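Local coordinates for protein STING-associated CdnE c-di-GMP synthase (Flavobacteriaceae, PDB 6WT8) that probably makes the cyclic dinucleotide c-di-GMP, as a CD-NTase of a bacterial CBASS anti-phage system that signals to a STING receptor, at residues Lys72-Val85 against Tyr160-Tyr173. Residues are numbered along the deposited sequence; the frame is centred on the assembly and turned at random.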
ATOM      1  N   LYS A  72      17.315 -12.139   0.308  1.00 15.09           N
ATOM      2  CA  LYS A  72      18.773 -12.277   0.280  1.00 16.93           C
ATOM      3  C   LYS A  72      19.432 -11.182   1.109  1.00 17.85           C
ATOM      4  O   LYS A  72      20.379 -11.452   1.874  1.00 18.02           O
ATOM      5  CB  LYS A  72      19.304 -12.247  -1.148  1.00 17.95           C
ATOM      6  CG  LYS A  72      18.824 -13.466  -1.894  1.00 24.38           C
ATOM      7  CD  LYS A  72      19.490 -13.594  -3.224  1.00 31.17           C
ATOM      8  CE  LYS A  72      19.071 -14.937  -3.871  1.00 30.94           C
ATOM      9  NZ  LYS A  72      19.890 -15.228  -5.105  1.00 38.18           N
ATOM     10  N   VAL A  73      18.958  -9.931   0.972  1.00 15.25           N
ATOM     11  CA  VAL A  73      19.484  -8.842   1.814  1.00 14.58           C
ATOM     12  C   VAL A  73      19.259  -9.147   3.294  1.00 16.55           C
ATOM     13  O   VAL A  73      20.162  -8.938   4.140  1.00 16.06           O
ATOM     14  CB  VAL A  73      18.827  -7.510   1.415  1.00 14.83           C
ATOM     15  CG1 VAL A  73      19.304  -6.369   2.293  1.00 18.34           C
ATOM     16  CG2 VAL A  73      19.189  -7.180  -0.030  1.00 16.45           C
ATOM     17  N   GLU A  74      18.032  -9.564   3.646  1.00 14.28           N
ATOM     18  CA  GLU A  74      17.723  -9.887   5.040  1.00 14.54           C
ATOM     19  C   GLU A  74      18.703 -10.894   5.620  1.00 15.34           C
ATOM     20  O   GLU A  74      19.127 -10.734   6.773  1.00 14.65           O
ATOM     21  CB  GLU A  74      16.281 -10.446   5.136  1.00 14.27           C
ATOM     22  CG  GLU A  74      15.972 -10.802   6.584  1.00 17.51           C
ATOM     23  CD  GLU A  74      14.551 -11.320   6.811  1.00 20.32           C
ATOM     24  OE1 GLU A  74      13.591 -10.765   6.262  1.00 18.76           O
ATOM     25  OE2 GLU A  74      14.399 -12.292   7.601  1.00 22.10           O
ATOM     26  N   ALA A  75      19.082 -11.923   4.857  1.00 14.85           N
ATOM     27  CA  ALA A  75      19.977 -12.941   5.422  1.00 16.44           C
ATOM     28  C   ALA A  75      21.305 -12.319   5.859  1.00 15.91           C
ATOM     29  O   ALA A  75      21.846 -12.656   6.917  1.00 16.38           O
ATOM     30  CB  ALA A  75      20.244 -14.050   4.405  1.00 17.28           C
ATOM     31  N   HIS A  76      21.833 -11.381   5.072  1.00 15.60           N
ATOM     32  CA  HIS A  76      23.079 -10.714   5.467  1.00 15.13           C
ATOM     33  C   HIS A  76      22.892  -9.860   6.720  1.00 14.10           C
ATOM     34  O   HIS A  76      23.728  -9.876   7.643  1.00 16.97           O
ATOM     35  CB  HIS A  76      23.589  -9.843   4.317  1.00 14.48           C
ATOM     36  CG  HIS A  76      24.067 -10.628   3.147  1.00 17.33           C
ATOM     37  ND1 HIS A  76      25.226 -11.380   3.193  1.00 23.67           N
ATOM     38  CD2 HIS A  76      23.540 -10.814   1.910  1.00 20.24           C
ATOM     39  CE1 HIS A  76      25.386 -12.007   2.033  1.00 27.29           C
ATOM     40  NE2 HIS A  76      24.368 -11.699   1.245  1.00 21.42           N
ATOM     41  N   LEU A  77      21.807  -9.068   6.768  1.00 13.17           N
ATOM     42  CA  LEU A  77      21.597  -8.222   7.920  1.00 13.25           C
ATOM     43  C   LEU A  77      21.286  -9.062   9.152  1.00 15.49           C
ATOM     44  O   LEU A  77      21.683  -8.700  10.257  1.00 13.34           O
ATOM     45  CB  LEU A  77      20.436  -7.269   7.625  1.00 13.12           C
ATOM     46  CG  LEU A  77      20.592  -6.359   6.429  1.00 12.12           C
ATOM     47  CD1 LEU A  77      19.303  -5.592   6.238  1.00 15.09           C
ATOM     48  CD2 LEU A  77      21.686  -5.313   6.804  1.00 15.07           C
ATOM     49  N   LYS A  78      20.613 -10.204   8.979  1.00 12.95           N
ATOM     50  CA  LYS A  78      20.263 -11.055  10.128  1.00 13.12           C
ATOM     51  C   LYS A  78      21.502 -11.730  10.693  1.00 13.19           C
ATOM     52  O   LYS A  78      21.675 -11.781  11.910  1.00 15.58           O
ATOM     53  CB  LYS A  78      19.229 -12.105   9.709  1.00 16.11           C
ATOM     54  CG  LYS A  78      18.819 -12.987  10.843  1.00 16.68           C
ATOM     55  CD  LYS A  78      17.672 -13.959  10.416  1.00 21.31           C
ATOM     56  CE  LYS A  78      16.386 -13.267  10.441  1.00 26.06           C
ATOM     57  NZ  LYS A  78      15.266 -14.327  10.551  1.00 31.99           N
ATOM     58  N   LYS A  79      22.408 -12.183   9.811  1.00 13.59           N
ATOM     59  CA  LYS A  79      23.659 -12.744  10.319  1.00 14.51           C
ATOM     60  C   LYS A  79      24.457 -11.684  11.091  1.00 17.48           C
ATOM     61  O   LYS A  79      25.064 -11.986  12.123  1.00 17.66           O
ATOM     62  CB  LYS A  79      24.463 -13.295   9.145  1.00 17.42           C
ATOM     63  CG  LYS A  79      25.679 -14.166   9.655  1.00 21.30           C
ATOM     64  CD  LYS A  79      26.429 -14.777   8.465  1.00 23.82           C
ATOM     65  CE  LYS A  79      27.555 -15.707   8.948  1.00 27.82           C
ATOM     66  NZ  LYS A  79      28.559 -14.907   9.676  1.00 39.63           N
ATOM     67  N   SER A  80      24.452 -10.434  10.609  1.00 15.61           N
ATOM     68  CA  SER A  80      25.207  -9.344  11.234  1.00 13.85           C
ATOM     69  C   SER A  80      24.637  -8.924  12.577  1.00 15.29           C
ATOM     70  O   SER A  80      25.406  -8.740  13.535  1.00 16.47           O
ATOM     71  CB  SER A  80      25.251  -8.160  10.241  1.00 16.17           C
ATOM     72  OG  SER A  80      25.656  -6.971  10.882  1.00 18.41           O
ATOM     73  N   HIS A  81      23.311  -8.694  12.665  1.00 14.04           N
ATOM     74  CA  HIS A  81      22.768  -8.068  13.861  1.00 13.25           C
ATOM     75  C   HIS A  81      21.299  -8.406  14.043  1.00 13.33           C
ATOM     76  O   HIS A  81      20.538  -7.616  14.632  1.00 14.99           O
ATOM     77  CB  HIS A  81      22.977  -6.539  13.797  1.00 12.90           C
ATOM     78  CG  HIS A  81      22.470  -5.901  12.536  1.00 15.01           C
ATOM     79  ND1 HIS A  81      23.278  -5.628  11.445  1.00 15.29           N
ATOM     80  CD2 HIS A  81      21.229  -5.484  12.202  1.00 15.76           C
ATOM     81  CE1 HIS A  81      22.543  -5.092  10.487  1.00 15.55           C
ATOM     82  NE2 HIS A  81      21.298  -4.978  10.917  1.00 14.66           N
ATOM     83  N   GLY A  82      20.937  -9.619  13.598  1.00 13.61           N
ATOM     84  CA  GLY A  82      19.567 -10.091  13.806  1.00 13.64           C
ATOM     85  C   GLY A  82      19.161 -10.156  15.267  1.00 13.36           C
ATOM     86  O   GLY A  82      17.958 -10.126  15.581  1.00 15.45           O
ATOM     87  N   ASN A  83      20.130 -10.207  16.173  1.00 13.56           N
ATOM     88  CA  ASN A  83      19.861 -10.244  17.598  1.00 14.55           C
ATOM     89  C   ASN A  83      19.306  -8.924  18.108  1.00 17.63           C
ATOM     90  O   ASN A  83      18.884  -8.869  19.266  1.00 16.68           O
ATOM     91  CB  ASN A  83      21.123 -10.634  18.385  1.00 15.76           C
ATOM     92  CG  ASN A  83      22.332  -9.722  18.065  1.00 13.94           C
ATOM     93  OD1 ASN A  83      22.691  -9.590  16.881  1.00 16.83           O
ATOM     94  ND2 ASN A  83      22.933  -9.093  19.108  1.00 15.68           N
ATOM     95  N   LEU A  84      19.359  -7.860  17.298  1.00 15.26           N
ATOM     96  CA  LEU A  84      18.878  -6.543  17.723  1.00 16.33           C
ATOM     97  C   LEU A  84      17.614  -6.092  17.015  1.00 14.34           C
ATOM     98  O   LEU A  84      17.029  -5.079  17.420  1.00 15.92           O
ATOM     99  CB  LEU A  84      19.973  -5.471  17.477  1.00 16.55           C
ATOM    100  CG  LEU A  84      21.262  -5.686  18.316  1.00 20.14           C
ATOM    101  CD1 LEU A  84      22.230  -4.510  18.001  1.00 23.36           C
ATOM    102  CD2 LEU A  84      20.985  -5.700  19.793  1.00 22.77           C
ATOM    103  N   VAL A  85      17.163  -6.805  15.975  1.00 12.93           N
ATOM    104  CA  VAL A  85      16.069  -6.322  15.157  1.00 12.70           C
ATOM    105  C   VAL A  85      15.133  -7.465  14.762  1.00 14.16           C
ATOM    106  O   VAL A  85      15.512  -8.647  14.709  1.00 15.96           O
ATOM    107  CB  VAL A  85      16.593  -5.649  13.862  1.00 13.88           C
ATOM    108  CG1 VAL A  85      17.376  -4.390  14.169  1.00 15.29           C
ATOM    109  CG2 VAL A  85      17.399  -6.639  12.979  1.00 14.15           C
ATOM    110  N   TYR A 160      23.469   2.863  15.448  1.00 15.15           N
ATOM    111  CA  TYR A 160      24.345   1.705  15.334  1.00 16.82           C
ATOM    112  C   TYR A 160      23.874   0.747  14.256  1.00 14.35           C
ATOM    113  O   TYR A 160      24.676   0.298  13.422  1.00 14.94           O
ATOM    114  CB  TYR A 160      24.392   1.020  16.699  1.00 17.50           C
ATOM    115  CG  TYR A 160      25.102  -0.277  16.718  1.00 15.10           C
ATOM    116  CD1 TYR A 160      26.457  -0.378  16.405  1.00 17.81           C
ATOM    117  CD2 TYR A 160      24.418  -1.436  17.079  1.00 19.49           C
ATOM    118  CE1 TYR A 160      27.090  -1.587  16.434  1.00 17.83           C
ATOM    119  CE2 TYR A 160      25.044  -2.645  17.122  1.00 23.61           C
ATOM    120  CZ  TYR A 160      26.372  -2.734  16.799  1.00 20.92           C
ATOM    121  OH  TYR A 160      26.993  -3.951  16.852  1.00 21.17           O
ATOM    122  N   VAL A 161      22.582   0.378  14.290  1.00 13.59           N
ATOM    123  CA  VAL A 161      22.077  -0.557  13.285  1.00 13.18           C
ATOM    124  C   VAL A 161      22.175   0.047  11.886  1.00 12.73           C
ATOM    125  O   VAL A 161      22.600  -0.626  10.932  1.00 14.49           O
ATOM    126  CB  VAL A 161      20.638  -0.963  13.639  1.00 14.03           C
ATOM    127  CG1 VAL A 161      19.983  -1.678  12.464  1.00 14.99           C
ATOM    128  CG2 VAL A 161      20.651  -1.896  14.849  1.00 15.61           C
ATOM    129  N   ARG A 162      21.861   1.343  11.740  1.00 13.39           N
ATOM    130  CA  ARG A 162      22.029   1.975  10.424  1.00 14.45           C
ATOM    131  C   ARG A 162      23.467   1.891   9.919  1.00 13.79           C
ATOM    132  O   ARG A 162      23.705   1.519   8.769  1.00 14.90           O
ATOM    133  CB  ARG A 162      21.555   3.422  10.487  1.00 16.45           C
ATOM    134  CG  ARG A 162      21.941   4.306   9.233  1.00 17.73           C
ATOM    135  CD  ARG A 162      21.232   3.830   7.970  1.00 16.15           C
ATOM    136  NE  ARG A 162      21.827   4.490   6.788  1.00 18.23           N
ATOM    137  CZ  ARG A 162      21.199   5.290   5.918  1.00 20.15           C
ATOM    138  NH1 ARG A 162      19.900   5.540   6.049  1.00 22.76           N
ATOM    139  NH2 ARG A 162      21.873   5.783   4.899  1.00 20.29           N
ATOM    140  N   LEU A 163      24.429   2.256  10.761  1.00 13.51           N
ATOM    141  CA  LEU A 163      25.825   2.280  10.294  1.00 13.60           C
ATOM    142  C   LEU A 163      26.367   0.873  10.104  1.00 14.23           C
ATOM    143  O   LEU A 163      27.113   0.613   9.134  1.00 15.93           O
ATOM    144  CB  LEU A 163      26.715   3.088  11.275  1.00 17.39           C
ATOM    145  CG  LEU A 163      26.316   4.574  11.369  1.00 19.45           C
ATOM    146  CD1 LEU A 163      27.189   5.260  12.407  1.00 19.21           C
ATOM    147  CD2 LEU A 163      26.508   5.255  10.026  1.00 23.96           C
ATOM    148  N   LYS A 164      26.000  -0.049  10.996  1.00 13.61           N
ATOM    149  CA  LYS A 164      26.439  -1.426  10.834  1.00 14.85           C
ATOM    150  C   LYS A 164      25.891  -2.021   9.542  1.00 14.41           C
ATOM    151  O   LYS A 164      26.607  -2.730   8.818  1.00 15.76           O
ATOM    152  CB  LYS A 164      26.000  -2.225  12.046  1.00 15.01           C
ATOM    153  CG  LYS A 164      26.529  -3.643  12.113  1.00 18.69           C
ATOM    154  CD  LYS A 164      26.164  -4.117  13.526  1.00 20.83           C
ATOM    155  CE  LYS A 164      26.831  -5.434  13.901  1.00 23.70           C
ATOM    156  NZ  LYS A 164      28.295  -5.233  14.121  1.00 21.03           N
ATOM    157  N   SER A 165      24.646  -1.676   9.218  1.00 12.87           N
ATOM    158  CA  SER A 165      24.065  -2.137   7.957  1.00 14.42           C
ATOM    159  C   SER A 165      24.773  -1.562   6.748  1.00 14.25           C
ATOM    160  O   SER A 165      24.969  -2.263   5.735  1.00 14.93           O
ATOM    161  CB  SER A 165      22.571  -1.720   7.934  1.00 14.12           C
ATOM    162  OG  SER A 165      21.862  -2.382   8.955  1.00 12.83           O
ATOM    163  N   GLU A 166      25.152  -0.269   6.789  1.00 14.07           N
ATOM    164  CA  GLU A 166      25.915   0.292   5.666  1.00 14.34           C
ATOM    165  C   GLU A 166      27.199  -0.499   5.441  1.00 14.55           C
ATOM    166  O   GLU A 166      27.557  -0.821   4.299  1.00 17.91           O
ATOM    167  CB  GLU A 166      26.284   1.750   5.924  1.00 16.64           C
ATOM    168  CG  GLU A 166      25.075   2.654   6.015  1.00 16.84           C
ATOM    169  CD  GLU A 166      25.471   4.093   6.238  1.00 19.86           C
ATOM    170  OE1 GLU A 166      26.693   4.401   6.341  1.00 21.62           O
ATOM    171  OE2 GLU A 166      24.547   4.925   6.336  1.00 21.56           O
ATOM    172  N   LEU A 167      27.904  -0.834   6.541  1.00 14.18           N
ATOM    173  CA  LEU A 167      29.161  -1.564   6.418  1.00 16.56           C
ATOM    174  C   LEU A 167      28.948  -2.966   5.865  1.00 18.42           C
ATOM    175  O   LEU A 167      29.688  -3.396   4.965  1.00 19.54           O
ATOM    176  CB  LEU A 167      29.846  -1.639   7.803  1.00 16.63           C
ATOM    177  CG  LEU A 167      30.282  -0.258   8.279  1.00 17.87           C
ATOM    178  CD1 LEU A 167      30.682  -0.375   9.788  1.00 21.11           C
ATOM    179  CD2 LEU A 167      31.444   0.312   7.516  1.00 20.24           C
ATOM    180  N   VAL A 168      27.974  -3.702   6.411  1.00 16.68           N
ATOM    181  CA  VAL A 168      27.734  -5.072   5.945  1.00 16.88           C
ATOM    182  C   VAL A 168      27.299  -5.074   4.491  1.00 16.72           C
ATOM    183  O   VAL A 168      27.799  -5.861   3.671  1.00 19.90           O
ATOM    184  CB  VAL A 168      26.675  -5.727   6.840  1.00 21.42           C
ATOM    185  CG1 VAL A 168      26.175  -7.034   6.197  1.00 31.67           C
ATOM    186  CG2 VAL A 168      27.282  -5.995   8.151  1.00 27.42           C
ATOM    187  N   LEU A 169      26.371  -4.167   4.140  1.00 16.96           N
ATOM    188  CA  LEU A 169      25.854  -4.204   2.776  1.00 16.44           C
ATOM    189  C   LEU A 169      26.917  -3.756   1.780  1.00 20.95           C
ATOM    190  O   LEU A 169      27.021  -4.306   0.673  1.00 19.38           O
ATOM    191  CB  LEU A 169      24.579  -3.340   2.692  1.00 17.17           C
ATOM    192  CG  LEU A 169      23.417  -3.927   3.505  1.00 14.74           C
ATOM    193  CD1 LEU A 169      22.298  -2.863   3.648  1.00 16.18           C
ATOM    194  CD2 LEU A 169      22.854  -5.227   2.883  1.00 17.75           C
ATOM    195  N   SER A 170      27.733  -2.757   2.151  1.00 18.32           N
ATOM    196  CA  SER A 170      28.767  -2.300   1.233  1.00 17.50           C
ATOM    197  C   SER A 170      29.840  -3.347   1.024  1.00 19.22           C
ATOM    198  O   SER A 170      30.528  -3.310  -0.001  1.00 22.63           O
ATOM    199  CB  SER A 170      29.422  -1.025   1.767  1.00 20.30           C
ATOM    200  OG  SER A 170      28.495   0.026   1.765  1.00 22.48           O
ATOM    201  N   SER A 171      30.068  -4.205   2.017  1.00 19.09           N
ATOM    202  CA  SER A 171      31.063  -5.255   1.851  1.00 21.03           C
ATOM    203  C   SER A 171      30.529  -6.446   1.071  1.00 24.84           C
ATOM    204  O   SER A 171      31.329  -7.260   0.596  1.00 30.92           O
ATOM    205  CB  SER A 171      31.582  -5.703   3.218  1.00 26.13           C
ATOM    206  OG  SER A 171      30.648  -6.441   3.939  1.00 45.65           O
ATOM    207  N   THR A 172      29.214  -6.545   0.882  1.00 21.34           N
ATOM    208  CA  THR A 172      28.534  -7.657   0.224  1.00 23.12           C
ATOM    209  C   THR A 172      28.147  -7.330  -1.205  1.00 25.09           C
ATOM    210  O   THR A 172      28.337  -8.154  -2.108  1.00 27.04           O
ATOM    211  CB  THR A 172      27.262  -8.026   0.999  1.00 22.53           C
ATOM    212  OG1 THR A 172      27.593  -8.384   2.337  1.00 26.53           O
ATOM    213  CG2 THR A 172      26.511  -9.181   0.318  1.00 22.69           C
ATOM    214  N   TYR A 173      27.670  -6.117  -1.445  1.00 20.27           N
ATOM    215  CA  TYR A 173      27.131  -5.728  -2.739  1.00 20.83           C
ATOM    216  C   TYR A 173      27.985  -4.638  -3.365  1.00 24.91           C
ATOM    217  O   TYR A 173      28.406  -3.692  -2.688  1.00 24.60           O
ATOM    218  CB  TYR A 173      25.663  -5.237  -2.594  1.00 21.52           C
ATOM    219  CG  TYR A 173      24.741  -6.322  -2.100  1.00 20.85           C
ATOM    220  CD1 TYR A 173      24.264  -7.300  -2.978  1.00 21.48           C
ATOM    221  CD2 TYR A 173      24.422  -6.434  -0.746  1.00 20.23           C
ATOM    222  CE1 TYR A 173      23.452  -8.326  -2.518  1.00 19.98           C
ATOM    223  CE2 TYR A 173      23.553  -7.467  -0.284  1.00 17.33           C
ATOM    224  CZ  TYR A 173      23.110  -8.410  -1.183  1.00 19.08           C
ATOM    225  OH  TYR A 173      22.312  -9.429  -0.705  1.00 18.77           O
TER
HETATM  226  O   HOH W   1      28.106  -8.664  14.241  1.00 22.77           O
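His81 reaches Val161 and Ser165 because its CG stands between its own backbone N and carbonyl carbon (chi1 53°), which folds the imidazole back over Leu77 O and sets its CE1–NE2 side beside the serine hydroxyl. Thr172, with CG2 anti to the backbone N (chi1 of OG1 -59°), sends that methyl onto a face of the His76 ring, a CH-pi contact with CG2 3.5 Å from the ring centroid. Thr172 OG1 meanwhile bonds back to Val168 O. At the edge of the same imidazole, Tyr173 OH comes within 3.2 Å of His76 CD2.

Two helices crossing at 125°, their axes 9.9 Å apart, meet here. The apolar part of the contact is carried by Leu77, whose CD2 reaches Leu169 CG (4.0 Å) and also touches Ser165, and by Val73, whose CG1 meets Leu169 CD2 at 3.8 Å. Ser80 OG is hydrogen-bonded to His81 ND1 (2.8 Å), which helps fix the ring's rotation, and rests against Val168 CG2. The aliphatic chain of Lys164 slides past His81, and a water donates to Ser80 O and accepts a weak bond from Lys164 NZ. Farther along the chain, Leu84 CD1 abuts the edge of Tyr160 at CE2 (3.5 Å).

Gln109 on strand 106-112 bonds to both His81 NE2 and Ser165 OG, tying the helix pair to the central sheet of the nucleotidyltransferase-like core. Leu77 packs on Leu107 of that strand, and Val73 and Tyr173 lie against strand 184-189, while the chain leaves helix 60-81 and continues through Leu84 into strand 85-90.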